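Mandelate racemase/muconate lactonizing enzyme, C-terminal domain protein (Paracoccus denitrificans, PDB 4DWD) binds magnesium and, as a member of the mandelate racemase/muconate lactonizing enzyme family, may act as a hydro-lyase. Local coordinates at residues R150-R162 with T320-G332. Numbering follows the deposited sequence.
Sequences RVEAEQPAAVKIR and TKPVELADRWDRG
Two arginines of 150-162 reach across to the end of strand 323-325 and the loop after it. R162 meets D327 end-on: NH1 and NH2 both bond OD1, NH1 at 2.8 Å, with the guanidinium and carboxylate planes 76° apart. R150 folds back at chi2 and chi3 (-82° and -46°), which brings its guanidinium side-on against E154, where NE bonds OE2 at 2.7 Å and NH2 bonds OE1. The same NH2 bonds L325 O (2.9 Å), which lies in the guanidinium plane, while NH2 stands above the carbonyl plane; NH1 shares a water with D327 OD2. W329 NE1 donates to E154 OE2 at 2.8 Å from above the carboxylate plane, so two donors grip this oxygen. An alanine in place of E154 would probably leave W329 NE1 and R150 NE without their shared acceptor and the guanidinium less firmly held. K160 NZ and E324 OE2 form a salt bridge whose hydrogen bond is weak (3.5 Å), supplemented by a second water; Y129 and E223 also hold K160, and S131 holds E324. R162 and K160 border D197 and E223, calcium ligands in this protein, though none is bound to this chain. Across the contact, P322 CG touches the methyls of A157 and A158. Strand 125-132 runs between strands 158-162 and 323-325, parallel to both; its pairing with 323-325 closes the enolase-type barrel, while helix 304-314 packs on V323.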
# COMPACT_ATOMS: atom_id res chain seq x y z
N ARG B 150 2.40 42.40 -20.72
CA ARG B 150 2.56 41.19 -21.52
C ARG B 150 1.22 40.78 -22.13
O ARG B 150 1.15 40.37 -23.28
CB ARG B 150 3.11 40.04 -20.66
CG ARG B 150 4.51 40.22 -20.06
CD ARG B 150 5.66 39.89 -21.01
NE ARG B 150 5.45 38.64 -21.74
CZ ARG B 150 5.91 37.45 -21.37
NH1 ARG B 150 6.68 37.30 -20.30
NH2 ARG B 150 5.60 36.39 -22.11
N VAL B 151 0.15 40.90 -21.34
CA VAL B 151 -1.18 40.52 -21.82
C VAL B 151 -1.64 41.40 -22.98
O VAL B 151 -2.17 40.89 -23.97
CB VAL B 151 -2.22 40.49 -20.68
CG1 VAL B 151 -3.65 40.44 -21.23
CG2 VAL B 151 -1.96 39.30 -19.79
N GLU B 152 -1.41 42.70 -22.86
CA GLU B 152 -1.75 43.64 -23.94
C GLU B 152 -1.00 43.27 -25.22
O GLU B 152 -1.57 43.32 -26.32
CB GLU B 152 -1.44 45.09 -23.53
CG GLU B 152 -2.04 46.16 -24.45
CD GLU B 152 -1.28 46.35 -25.75
OE1 GLU B 152 -0.06 46.07 -25.81
OE2 GLU B 152 -1.91 46.79 -26.74
N ALA B 153 0.27 42.89 -25.08
CA ALA B 153 1.13 42.61 -26.23
C ALA B 153 0.82 41.26 -26.90
O ALA B 153 0.95 41.12 -28.12
CB ALA B 153 2.60 42.66 -25.80
N GLU B 154 0.39 40.29 -26.10
CA GLU B 154 0.38 38.90 -26.54
C GLU B 154 -1.00 38.26 -26.66
O GLU B 154 -1.15 37.22 -27.31
CB GLU B 154 1.29 38.07 -25.60
CG GLU B 154 2.75 38.54 -25.67
CD GLU B 154 3.61 38.13 -24.49
OE1 GLU B 154 3.34 37.10 -23.84
OE2 GLU B 154 4.61 38.84 -24.25
N GLN B 155 -2.01 38.88 -26.04
CA GLN B 155 -3.39 38.37 -26.07
C GLN B 155 -3.46 36.87 -25.78
O GLN B 155 -4.07 36.11 -26.54
CB GLN B 155 -4.05 38.67 -27.42
CG GLN B 155 -4.36 40.14 -27.65
CD GLN B 155 -5.24 40.33 -28.88
OE1 GLN B 155 -4.86 39.96 -29.98
NE2 GLN B 155 -6.42 40.90 -28.67
N PRO B 156 -2.84 36.43 -24.66
CA PRO B 156 -2.70 34.99 -24.44
C PRO B 156 -3.98 34.28 -24.00
O PRO B 156 -4.91 34.92 -23.50
CB PRO B 156 -1.65 34.92 -23.32
CG PRO B 156 -1.92 36.15 -22.53
CD PRO B 156 -2.24 37.21 -23.56
N ALA B 157 -4.00 32.96 -24.17
CA ALA B 157 -5.13 32.14 -23.71
C ALA B 157 -5.08 31.89 -22.20
O ALA B 157 -6.07 31.48 -21.61
CB ALA B 157 -5.16 30.83 -24.49
N ALA B 158 -3.90 32.11 -21.61
CA ALA B 158 -3.66 31.95 -20.17
C ALA B 158 -2.45 32.78 -19.75
O ALA B 158 -1.68 33.21 -20.60
CB ALA B 158 -3.47 30.48 -19.81
N VAL B 159 -2.30 33.00 -18.45
CA VAL B 159 -1.14 33.71 -17.90
C VAL B 159 -0.52 32.85 -16.81
O VAL B 159 -1.25 32.25 -16.03
CB VAL B 159 -1.57 35.07 -17.29
CG1 VAL B 159 -0.42 35.69 -16.50
CG2 VAL B 159 -2.04 36.00 -18.39
N LYS B 160 0.81 32.77 -16.75
CA LYS B 160 1.47 32.11 -15.62
C LYS B 160 2.43 33.09 -15.01
O LYS B 160 3.25 33.68 -15.72
CB LYS B 160 2.22 30.84 -16.07
CG LYS B 160 2.79 30.02 -14.92
CD LYS B 160 3.47 28.74 -15.37
CE LYS B 160 4.90 29.01 -15.82
NZ LYS B 160 5.50 27.81 -16.48
N ILE B 161 2.31 33.29 -13.70
CA ILE B 161 3.24 34.15 -12.95
C ILE B 161 4.24 33.27 -12.20
O ILE B 161 3.86 32.37 -11.44
CB ILE B 161 2.52 35.15 -12.02
CG1 ILE B 161 1.43 34.46 -11.16
CG2 ILE B 161 1.91 36.25 -12.88
CD1 ILE B 161 0.76 35.38 -10.15
N ARG B 162 5.53 33.51 -12.45
CA ARG B 162 6.60 32.68 -11.88
C ARG B 162 7.42 33.49 -10.90
O ARG B 162 7.58 34.70 -11.08
CB ARG B 162 7.53 32.13 -12.97
CG ARG B 162 6.86 31.74 -14.28
CD ARG B 162 7.77 30.88 -15.16
NE ARG B 162 9.09 31.49 -15.29
CZ ARG B 162 9.41 32.42 -16.18
NH1 ARG B 162 8.52 32.85 -17.08
NH2 ARG B 162 10.64 32.93 -16.18
N THR B 320 -4.37 20.42 -23.25
CA THR B 320 -5.20 20.97 -22.17
C THR B 320 -4.77 22.36 -21.71
O THR B 320 -5.57 23.10 -21.13
CB THR B 320 -5.18 20.05 -20.94
OG1 THR B 320 -3.82 19.77 -20.58
CG2 THR B 320 -5.90 18.74 -21.24
N LYS B 321 -3.51 22.70 -21.96
CA LYS B 321 -2.97 24.02 -21.60
C LYS B 321 -2.22 24.56 -22.81
O LYS B 321 -1.82 23.78 -23.68
CB LYS B 321 -2.05 23.92 -20.36
CG LYS B 321 -2.69 23.27 -19.13
CD LYS B 321 -3.64 24.19 -18.39
CE LYS B 321 -4.02 23.64 -17.01
NZ LYS B 321 -4.72 22.33 -17.06
N PRO B 322 -2.05 25.88 -22.90
CA PRO B 322 -1.39 26.47 -24.05
C PRO B 322 0.13 26.26 -24.07
O PRO B 322 0.71 25.73 -23.13
CB PRO B 322 -1.70 27.96 -23.92
CG PRO B 322 -2.82 28.05 -22.94
CD PRO B 322 -2.60 26.91 -22.00
N VAL B 323 0.74 26.70 -25.16
CA VAL B 323 2.20 26.67 -25.34
C VAL B 323 2.87 27.80 -24.56
O VAL B 323 2.47 28.96 -24.64
CB VAL B 323 2.54 26.84 -26.84
CG1 VAL B 323 4.05 26.87 -27.05
CG2 VAL B 323 1.91 25.73 -27.66
N GLU B 324 3.92 27.46 -23.81
CA GLU B 324 4.65 28.46 -23.03
C GLU B 324 5.36 29.51 -23.89
O GLU B 324 6.08 29.17 -24.84
CB GLU B 324 5.66 27.80 -22.10
CG GLU B 324 6.34 28.81 -21.19
CD GLU B 324 7.08 28.22 -20.01
OE1 GLU B 324 7.37 27.00 -20.00
OE2 GLU B 324 7.42 29.00 -19.10
N LEU B 325 5.14 30.78 -23.54
CA LEU B 325 5.85 31.92 -24.10
C LEU B 325 6.48 32.73 -22.96
O LEU B 325 5.81 33.53 -22.28
CB LEU B 325 4.94 32.79 -24.98
CG LEU B 325 5.60 34.05 -25.57
CD1 LEU B 325 6.72 33.66 -26.54
CD2 LEU B 325 4.56 34.91 -26.25
N ALA B 326 7.77 32.50 -22.74
CA ALA B 326 8.46 33.07 -21.58
C ALA B 326 9.08 34.44 -21.85
O ALA B 326 9.00 34.98 -22.95
CB ALA B 326 9.49 32.08 -21.04
N ASP B 327 9.72 34.99 -20.82
CA ASP B 327 10.23 36.36 -20.83
C ASP B 327 11.26 36.63 -21.91
O ASP B 327 12.02 35.76 -22.30
CB ASP B 327 10.86 36.71 -19.47
CG ASP B 327 10.01 36.22 -18.30
OD1 ASP B 327 10.01 35.00 -18.06
OD2 ASP B 327 9.37 37.06 -17.64
N ARG B 328 11.26 37.87 -22.39
CA ARG B 328 12.30 38.36 -23.30
C ARG B 328 12.42 37.53 -24.57
O ARG B 328 13.52 37.30 -25.09
CB ARG B 328 13.65 38.48 -22.59
CG ARG B 328 13.65 39.41 -21.38
CD ARG B 328 13.29 40.84 -21.76
NE ARG B 328 13.98 41.29 -22.97
CZ ARG B 328 15.18 41.86 -23.00
NH1 ARG B 328 15.85 42.07 -21.87
NH2 ARG B 328 15.72 42.22 -24.16
N TRP B 329 11.27 37.10 -25.09
CA TRP B 329 11.24 36.38 -26.35
C TRP B 329 11.74 37.20 -27.52
O TRP B 329 12.09 36.64 -28.56
CB TRP B 329 9.86 35.79 -26.62
CG TRP B 329 8.68 36.74 -26.46
CD1 TRP B 329 7.91 36.98 -25.31
CD2 TRP B 329 8.05 37.54 -27.52
NE1 TRP B 329 6.91 37.88 -25.58
CE2 TRP B 329 6.94 38.26 -26.89
CE3 TRP B 329 8.31 37.75 -28.87
CZ2 TRP B 329 6.12 39.13 -27.60
CZ3 TRP B 329 7.48 38.62 -29.58
CH2 TRP B 329 6.42 39.30 -28.96
N ASP B 330 11.79 38.53 -27.35
CA ASP B 330 12.38 39.43 -28.35
C ASP B 330 13.82 39.05 -28.69
O ASP B 330 14.29 39.36 -29.79
CB ASP B 330 12.31 40.89 -27.87
CG ASP B 330 13.16 41.14 -26.61
OD1 ASP B 330 14.11 41.93 -26.66
OD2 ASP B 330 12.86 40.55 -25.56
N ARG B 331 14.51 38.39 -27.76
CA ARG B 331 15.92 38.04 -27.97
C ARG B 331 16.11 36.99 -29.07
O ARG B 331 17.24 36.70 -29.46
CB ARG B 331 16.60 37.59 -26.66
CG ARG B 331 16.28 36.15 -26.25
CD ARG B 331 16.83 35.82 -24.86
NE ARG B 331 16.57 34.43 -24.46
CZ ARG B 331 15.40 33.96 -24.05
NH1 ARG B 331 14.34 34.75 -24.00
NH2 ARG B 331 15.28 32.67 -23.69
N GLY B 332 15.01 36.42 -29.56
CA GLY B 332 15.07 35.54 -30.73
C GLY B 332 15.69 36.23 -31.94
O GLY B 332 16.35 35.58 -32.76
O HOH W 1 8.12 39.30 -18.73
O HOH W 2 8.31 27.94 -16.78